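Local coordinates for oxidoreductase protein (Agrobacterium radiobacter, PDB 5UI9) that binds NAD in a Rossmann-fold domain and, as a member of the GFO/IDH/MocA family, probably catalyses hydride transfer to or from a hydroxylated substrate, at residues C13-V18 / R286-I291; Q20-K25 / L281-R286. One frame throughout, in Å; residues are numbered along the deposited sequence.

Starting from the N terminus, strand 6-11 of the parallel Rossmann sheet runs into 13-18, a turn that leads into helix 17-26 and holds the first half of contact 1; the helix turns 20-25 carry the first half of contact 2. The chain next builds the rest of the parallel sheet and all but the last short strand of the mixed sheet before coming back through a loop after strand 271-275. There 281-286 closes contact 2, and 286-291, at the start of helix 289-308, closes contact 1. Contact 2 is therefore nested within the loop closed by contact 1. The two share R286 and touch where H289 CB packs 3.9 Å from A284 CB.

Contact 1. Residues C13-V18 / R286-I291; sequences CGFFAV and RPWHNI. With NAD (nicotinamide-adenine-dinucleotide), chain C; 8A1 ((2S)-2,3-dihydroxy-2-methylpropanoic acid), chain D.
Just after the cis peptide bond before P287, W288 meets F15 edge to face, the rim of the phenylalanine ring turned toward the face of the indole. The planes stand at 71°, with the F15 ring centroid 5.6 Å from that of the W288 six-membered ring, and the two side chains approach from opposite directions. The closest atoms are F15 CZ and W288 CZ2, 3.8 Å apart. Beyond F15, the edge of the same indole reaches the bound hydroxy acid, with W288 CH2 3.7 Å from 8A1 C3.

Three residues on, in the first turn of helix 289-308, I291 sends its CG2 branch to the edge of the F16 ring, 3.6 Å from F16 CZ. The other branch carries CD1 toward the 8A1 carboxylate, so this one side chain touches F16, the bound hydroxy acid and the NAD carboxamide. With chi1 at -161°, F16 turns its ring away from its own amide N and lays one face over the nicotinamide; F16 CD1 lies 3.2 Å from NAD C4N, the carbon that exchanges hydride in such enzymes. Backbone amides hold the diphosphate: nearly straight bonds run from F15 N to NAD O2A (3.0 Å) and from F16 N to NAD O2N (2.9 Å), one amide to each phosphate, as in a Rossmann glycine-rich loop.

Q165 touches both F15 and W288, and F241 meets the indole edge to face. The contact thus sits between the turn from strand 6-11 into helix 17-26 and the beginning of helix 289-308.

Contact 2. Residues Q20-K25 / L281-R286; sequences QMHAWK and LSWASR. With MG (magnesium ion), chain E.
The helix that follows the dinucleotide-binding turn of the Rossmann domain is covered here by a tryptophan from a type I beta turn, L281 to A284, closed by A284 N to L281 O. H22 CB stands over the face of the W283 indole, 3.3 Å from W283 CD2. In turn, W283 CB lies 3.8 Å from the centroid of the H22 ring, 15° off its normal, so each beta carbon makes a CH-pi contact with the other's ring. The planes are only 11° apart but slid past one another, and the rings barely overlap.

W283 has CG between its backbone N and carbonyl carbon (chi1 51°), which swings the indole across helix 17-26 as far as A23, where W283 CZ2 is 4.0 Å from A23 CB. L281 CB lies over its opposite face. The indole NE1 is hydrogen-bonded to D26 on the same helix. H22 also meets F50 of helix 40-50 edge to face.

Toward the C-terminal end of the helix, the W24 carbonyl O binds the magnesium ion at 2.4 Å; a water and the carbonyls of V27 and A30 are further ligands.

Contact 1. Residues C13-V18 / R286-I291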
loop_
_atom_site.group_PDB
_atom_site.type_symbol
_atom_site.label_atom_id
_atom_site.label_comp_id
_atom_site.label_asym_id
_atom_site.label_seq_id
_atom_site.Cartn_x
_atom_site.Cartn_y
_atom_site.Cartn_z
ATOM N N CYS A 13 -4.624 -14.839 33.957
ATOM C CA CYS A 13 -5.802 -15.625 33.566
ATOM C C CYS A 13 -6.895 -14.740 32.954
ATOM O O CYS A 13 -8.060 -14.793 33.366
ATOM C CB CYS A 13 -6.342 -16.391 34.780
ATOM S SG CYS A 13 -5.204 -17.650 35.403
ATOM N N GLY A 14 -6.516 -13.950 31.951
ATOM C CA GLY A 14 -7.399 -12.931 31.393
ATOM C C GLY A 14 -8.181 -13.389 30.186
ATOM O O GLY A 14 -8.393 -14.586 29.981
ATOM N N PHE A 15 -8.589 -12.413 29.379
ATOM C CA PHE A 15 -9.385 -12.639 28.175
ATOM C C PHE A 15 -8.722 -13.631 27.218
ATOM O O PHE A 15 -9.300 -14.674 26.892
ATOM C CB PHE A 15 -9.632 -11.295 27.476
ATOM C CG PHE A 15 -10.216 -11.409 26.091
ATOM C CD1 PHE A 15 -11.553 -11.752 25.910
ATOM C CD2 PHE A 15 -9.432 -11.153 24.966
ATOM C CE1 PHE A 15 -12.099 -11.837 24.628
ATOM C CE2 PHE A 15 -9.972 -11.239 23.687
ATOM C CZ PHE A 15 -11.304 -11.586 23.519
ATOM N N PHE A 16 -7.504 -13.315 26.786
ATOM C CA PHE A 16 -6.829 -14.154 25.805
ATOM C C PHE A 16 -6.259 -15.457 26.363
ATOM O O PHE A 16 -6.146 -16.440 25.627
ATOM C CB PHE A 16 -5.736 -13.387 25.056
ATOM C CG PHE A 16 -5.344 -14.044 23.762
ATOM C CD1 PHE A 16 -6.206 -14.009 22.666
ATOM C CD2 PHE A 16 -4.146 -14.737 23.647
ATOM C CE1 PHE A 16 -5.863 -14.621 21.475
ATOM C CE2 PHE A 16 -3.799 -15.360 22.453
ATOM C CZ PHE A 16 -4.652 -15.289 21.362
ATOM N N ALA A 17 -5.910 -15.475 27.645
ATOM C CA ALA A 17 -5.347 -16.685 28.275
ATOM C C ALA A 17 -6.266 -17.905 28.243
ATOM O O ALA A 17 -5.781 -19.028 28.281
ATOM C CB ALA A 17 -4.938 -16.398 29.710
ATOM N N VAL A 18 -7.580 -17.685 28.172
ATOM C CA VAL A 18 -8.551 -18.778 28.026
ATOM C C VAL A 18 -8.245 -19.591 26.760
ATOM O O VAL A 18 -8.348 -20.818 26.781
ATOM C CB VAL A 18 -10.013 -18.252 28.015
ATOM C CG1 VAL A 18 -11.012 -19.372 27.704
ATOM C CG2 VAL A 18 -10.353 -17.584 29.351
ATOM N N ARG A 286 -15.874 -18.325 15.940
ATOM C CA ARG A 286 -15.826 -17.282 14.917
ATOM C C ARG A 286 -16.014 -15.921 15.616
ATOM O O ARG A 286 -16.848 -15.830 16.509
ATOM C CB ARG A 286 -16.917 -17.504 13.862
ATOM C CG ARG A 286 -16.768 -18.800 13.073
ATOM C CD ARG A 286 -17.867 -18.951 12.034
ATOM N NE ARG A 286 -17.686 -20.157 11.218
ATOM C CZ ARG A 286 -16.782 -20.303 10.242
ATOM N NH1 ARG A 286 -15.929 -19.328 9.923
ATOM N NH2 ARG A 286 -16.723 -21.450 9.572
ATOM N N PRO A 287 -15.248 -14.879 15.272
ATOM C CA PRO A 287 -14.254 -14.859 14.201
ATOM C C PRO A 287 -12.792 -15.035 14.677
ATOM O O PRO A 287 -11.877 -14.688 13.942
ATOM C CB PRO A 287 -14.443 -13.452 13.639
ATOM C CG PRO A 287 -14.690 -12.634 14.865
ATOM C CD PRO A 287 -15.450 -13.527 15.824
ATOM N N TRP A 288 -12.571 -15.561 15.881
ATOM C CA TRP A 288 -11.204 -15.719 16.429
ATOM C C TRP A 288 -10.474 -16.994 15.996
ATOM O O TRP A 288 -9.312 -17.197 16.369
ATOM C CB TRP A 288 -11.251 -15.684 17.956
ATOM C CG TRP A 288 -11.610 -14.356 18.487
ATOM C CD1 TRP A 288 -12.864 -13.876 18.725
ATOM C CD2 TRP A 288 -10.702 -13.319 18.853
ATOM N NE1 TRP A 288 -12.790 -12.600 19.225
ATOM C CE2 TRP A 288 -11.474 -12.232 19.310
ATOM C CE3 TRP A 288 -9.305 -13.206 18.845
ATOM C CZ2 TRP A 288 -10.898 -11.036 19.753
ATOM C CZ3 TRP A 288 -8.730 -12.017 19.288
ATOM C CH2 TRP A 288 -9.528 -10.948 19.733
ATOM N N HIS A 289 -11.159 -17.851 15.245
ATOM C CA HIS A 289 -10.676 -19.201 14.949
ATOM C C HIS A 289 -9.296 -19.291 14.286
ATOM O O HIS A 289 -8.519 -20.183 14.621
ATOM C CB HIS A 289 -11.744 -20.038 14.218
ATOM C CG HIS A 289 -12.165 -19.499 12.889
ATOM N ND1 HIS A 289 -11.861 -20.138 11.708
ATOM C CD2 HIS A 289 -12.904 -18.417 12.549
ATOM C CE1 HIS A 289 -12.375 -19.461 10.696
ATOM N NE2 HIS A 289 -13.007 -18.407 11.179
ATOM N N ASN A 290 -8.974 -18.354 13.397
ATOM C CA ASN A 290 -7.652 -18.320 12.767
ATOM C C ASN A 290 -6.547 -18.098 13.809
ATOM O O ASN A 290 -5.542 -18.805 13.795
ATOM C CB ASN A 290 -7.596 -17.225 11.688
ATOM C CG ASN A 290 -6.299 -17.230 10.890
ATOM O OD1 ASN A 290 -5.544 -18.206 10.879
ATOM N ND2 ASN A 290 -6.041 -16.125 10.202
ATOM N N ILE A 291 -6.750 -17.122 14.700
ATOM C CA ILE A 291 -5.804 -16.824 15.783
ATOM C C ILE A 291 -5.732 -18.007 16.745
ATOM O O ILE A 291 -4.642 -18.422 17.167
ATOM C CB ILE A 291 -6.188 -15.517 16.533
ATOM C CG1 ILE A 291 -6.011 -14.300 15.606
ATOM C CG2 ILE A 291 -5.361 -15.339 17.810
ATOM C CD1 ILE A 291 -6.539 -12.997 16.175
HETATM P PA NAD C . -6.554 -9.004 30.314
HETATM O O1A NAD C . -6.474 -7.703 31.084
HETATM O O2A NAD C . -7.890 -9.556 29.901
HETATM O O5B NAD C . -5.793 -10.133 31.154
HETATM C C5B NAD C . -4.628 -9.870 31.927
HETATM C C4B NAD C . -4.762 -10.658 33.220
HETATM O O4B NAD C . -3.504 -10.667 33.885
HETATM C C3B NAD C . -5.768 -10.041 34.181
HETATM O O3B NAD C . -6.685 -11.053 34.623
HETATM C C2B NAD C . -4.936 -9.479 35.324
HETATM O O2B NAD C . -5.603 -9.609 36.580
HETATM C C1B NAD C . -3.681 -10.333 35.261
HETATM N N9A NAD C . -2.412 -9.726 35.726
HETATM C C8A NAD C . -1.880 -8.540 35.368
HETATM N N7A NAD C . -0.681 -8.361 35.982
HETATM C C5A NAD C . -0.428 -9.451 36.730
HETATM C C6A NAD C . 0.653 -9.927 37.634
HETATM N N6A NAD C . 1.751 -9.178 37.875
HETATM N N1A NAD C . 0.508 -11.144 38.209
HETATM C C2A NAD C . -0.575 -11.921 37.998
HETATM N N3A NAD C . -1.588 -11.549 37.192
HETATM C C4A NAD C . -1.571 -10.353 36.545
HETATM O O3 NAD C . -5.607 -8.875 29.022
HETATM P PN NAD C . -5.797 -9.748 27.676
HETATM O O1N NAD C . -6.812 -9.091 26.774
HETATM O O2N NAD C . -5.972 -11.200 28.043
HETATM O O5D NAD C . -4.360 -9.503 27.023
HETATM C C5D NAD C . -3.190 -9.957 27.691
HETATM C C4D NAD C . -2.035 -9.905 26.711
HETATM O O4D NAD C . -2.336 -10.764 25.607
HETATM C C3D NAD C . -1.812 -8.504 26.159
HETATM O O3D NAD C . -0.422 -8.169 26.225
HETATM C C2D NAD C . -2.305 -8.574 24.723
HETATM O O2D NAD C . -1.543 -7.764 23.828
HETATM C C1D NAD C . -2.147 -10.055 24.383
HETATM N N1N NAD C . -3.052 -10.576 23.342
HETATM C C2N NAD C . -2.499 -11.347 22.388
HETATM C C3N NAD C . -3.245 -11.898 21.358
HETATM C C7N NAD C . -2.540 -12.746 20.335
HETATM O O7N NAD C . -1.592 -13.442 20.689
HETATM N N7N NAD C . -2.946 -12.740 19.063
HETATM C C4N NAD C . -4.616 -11.638 21.317
HETATM C C5N NAD C . -5.185 -10.841 22.313
HETATM C C6N NAD C . -4.381 -10.323 23.328
HETATM O OXT 8A1 D . -4.546 -10.537 18.248
HETATM C C 8A1 D . -4.140 -9.525 18.870
HETATM O O 8A1 D . -2.981 -9.445 19.334
HETATM C CA 8A1 D . -5.070 -8.354 19.057
HETATM C CB 8A1 D . -4.780 -7.384 17.913
HETATM O O1 8A1 D . -5.733 -6.317 17.868
HETATM O O2 8A1 D . -4.813 -7.725 20.324
HETATM C C3 8A1 D . -6.524 -8.830 19.057
#

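Contact 2. Residues Q20-K25 / L281-R286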
loop_
_atom_site.group_PDB
_atom_site.type_symbol
_atom_site.label_atom_id
_atom_site.label_comp_id
_atom_site.label_asym_id
_atom_site.label_seq_id
_atom_site.Cartn_x
_atom_site.Cartn_y
_atom_site.Cartn_z
ATOM N N GLN A 20 -5.194 -19.779 25.369
ATOM C CA GLN A 20 -3.921 -20.442 25.644
ATOM C C GLN A 20 -4.127 -21.698 26.498
ATOM O O GLN A 20 -3.506 -22.728 26.237
ATOM C CB GLN A 20 -2.918 -19.468 26.279
ATOM C CG GLN A 20 -2.488 -18.380 25.303
ATOM C CD GLN A 20 -1.531 -17.354 25.871
ATOM O OE1 GLN A 20 -1.631 -16.173 25.538
ATOM N NE2 GLN A 20 -0.589 -17.790 26.704
ATOM N N MET A 21 -5.032 -21.608 27.476
ATOM C CA MET A 21 -5.423 -22.753 28.310
ATOM C C MET A 21 -6.099 -23.879 27.527
ATOM O O MET A 21 -5.779 -25.054 27.737
ATOM C CB MET A 21 -6.342 -22.303 29.458
ATOM C CG MET A 21 -5.657 -21.445 30.514
ATOM S SD MET A 21 -4.323 -22.251 31.429
ATOM C CE MET A 21 -5.247 -23.523 32.307
ATOM N N HIS A 22 -7.032 -23.533 26.636
ATOM C CA HIS A 22 -7.632 -24.533 25.739
ATOM C C HIS A 22 -6.541 -25.214 24.925
ATOM O O HIS A 22 -6.485 -26.444 24.856
ATOM C CB HIS A 22 -8.642 -23.915 24.764
ATOM C CG HIS A 22 -9.989 -23.635 25.356
ATOM N ND1 HIS A 22 -10.790 -24.622 25.885
ATOM C CD2 HIS A 22 -10.704 -22.487 25.445
ATOM C CE1 HIS A 22 -11.923 -24.091 26.307
ATOM N NE2 HIS A 22 -11.897 -22.796 26.051
ATOM N N ALA A 23 -5.671 -24.405 24.323
ATOM C CA ALA A 23 -4.593 -24.928 23.476
ATOM C C ALA A 23 -3.612 -25.834 24.230
ATOM O O ALA A 23 -3.175 -26.846 23.688
ATOM C CB ALA A 23 -3.845 -23.791 22.799
ATOM N N TRP A 24 -3.275 -25.479 25.468
ATOM C CA TRP A 24 -2.366 -26.318 26.270
ATOM C C TRP A 24 -2.917 -27.726 26.507
ATOM O O TRP A 24 -2.148 -28.683 26.578
ATOM C CB TRP A 24 -2.013 -25.666 27.614
ATOM C CG TRP A 24 -1.010 -24.564 27.516
ATOM C CD1 TRP A 24 -1.172 -23.282 27.936
ATOM C CD2 TRP A 24 0.319 -24.645 26.988
ATOM N NE1 TRP A 24 -0.039 -22.553 27.691
ATOM C CE2 TRP A 24 0.892 -23.366 27.109
ATOM C CE3 TRP A 24 1.074 -25.671 26.412
ATOM C CZ2 TRP A 24 2.183 -23.083 26.673
ATOM C CZ3 TRP A 24 2.355 -25.390 25.983
ATOM C CH2 TRP A 24 2.900 -24.109 26.117
ATOM N N LYS A 25 -4.235 -27.844 26.628
ATOM C CA LYS A 25 -4.891 -29.148 26.736
ATOM C C LYS A 25 -4.649 -29.968 25.461
ATOM O O LYS A 25 -4.214 -31.114 25.548
ATOM C CB LYS A 25 -6.387 -28.966 27.054
ATOM C CG LYS A 25 -7.200 -30.250 27.190
ATOM C CD LYS A 25 -8.084 -30.276 28.441
ATOM C CE LYS A 25 -9.029 -29.081 28.577
ATOM N NZ LYS A 25 -9.876 -28.875 27.375
ATOM N N LEU A 281 -10.949 -25.458 15.448
ATOM C CA LEU A 281 -10.739 -26.346 16.583
ATOM C C LEU A 281 -12.035 -26.459 17.380
ATOM O O LEU A 281 -12.915 -25.590 17.272
ATOM C CB LEU A 281 -9.589 -25.838 17.450
ATOM C CG LEU A 281 -8.230 -25.757 16.732
ATOM C CD1 LEU A 281 -7.184 -25.145 17.649
ATOM C CD2 LEU A 281 -7.785 -27.131 16.232
ATOM N N SER A 282 -12.148 -27.534 18.164
ATOM C CA SER A 282 -13.379 -27.847 18.915
ATOM C C SER A 282 -13.841 -26.709 19.851
ATOM O O SER A 282 -15.040 -26.463 19.997
ATOM C CB SER A 282 -13.197 -29.146 19.709
ATOM O OG SER A 282 -12.087 -29.065 20.586
ATOM N N TRP A 283 -12.866 -26.000 20.422
ATOM C CA TRP A 283 -13.089 -24.896 21.370
ATOM C C TRP A 283 -13.077 -23.493 20.730
ATOM O O TRP A 283 -13.266 -22.497 21.423
ATOM C CB TRP A 283 -12.035 -24.956 22.479
ATOM C CG TRP A 283 -10.601 -25.054 21.994
ATOM C CD1 TRP A 283 -9.884 -26.203 21.774
ATOM C CD2 TRP A 283 -9.722 -23.970 21.677
ATOM N NE1 TRP A 283 -8.615 -25.898 21.340
ATOM C CE2 TRP A 283 -8.483 -24.536 21.281
ATOM C CE3 TRP A 283 -9.839 -22.581 21.728
ATOM C CZ2 TRP A 283 -7.383 -23.755 20.921
ATOM C CZ3 TRP A 283 -8.743 -21.806 21.371
ATOM C CH2 TRP A 283 -7.532 -22.395 20.969
ATOM N N ALA A 284 -12.871 -23.412 19.418
ATOM C CA ALA A 284 -12.722 -22.126 18.742
ATOM C C ALA A 284 -14.082 -21.464 18.512
ATOM O O ALA A 284 -15.123 -22.121 18.571
ATOM C CB ALA A 284 -11.977 -22.299 17.426
ATOM N N SER A 285 -14.052 -20.157 18.276
ATOM C CA SER A 285 -15.252 -19.348 18.041
ATOM C C SER A 285 -14.979 -18.371 16.921
ATOM O O SER A 285 -13.984 -17.642 16.967
ATOM C CB SER A 285 -15.613 -18.520 19.275
ATOM O OG SER A 285 -15.917 -19.335 20.376
ATOM N N ARG A 286 -15.874 -18.325 15.940
ATOM C CA ARG A 286 -15.826 -17.282 14.917
ATOM C C ARG A 286 -16.014 -15.921 15.616
ATOM O O ARG A 286 -16.848 -15.830 16.509
ATOM C CB ARG A 286 -16.917 -17.504 13.862
ATOM C CG ARG A 286 -16.768 -18.800 13.073
ATOM C CD ARG A 286 -17.867 -18.951 12.034
ATOM N NE ARG A 286 -17.686 -20.157 11.218
ATOM C CZ ARG A 286 -16.782 -20.303 10.242
ATOM N NH1 ARG A 286 -15.929 -19.328 9.923
ATOM N NH2 ARG A 286 -16.723 -21.450 9.572
HETATM MG MG MG E . -1.676 -30.983 26.722
HETATM O O HOH W 1 -1.783 -33.278 27.125
#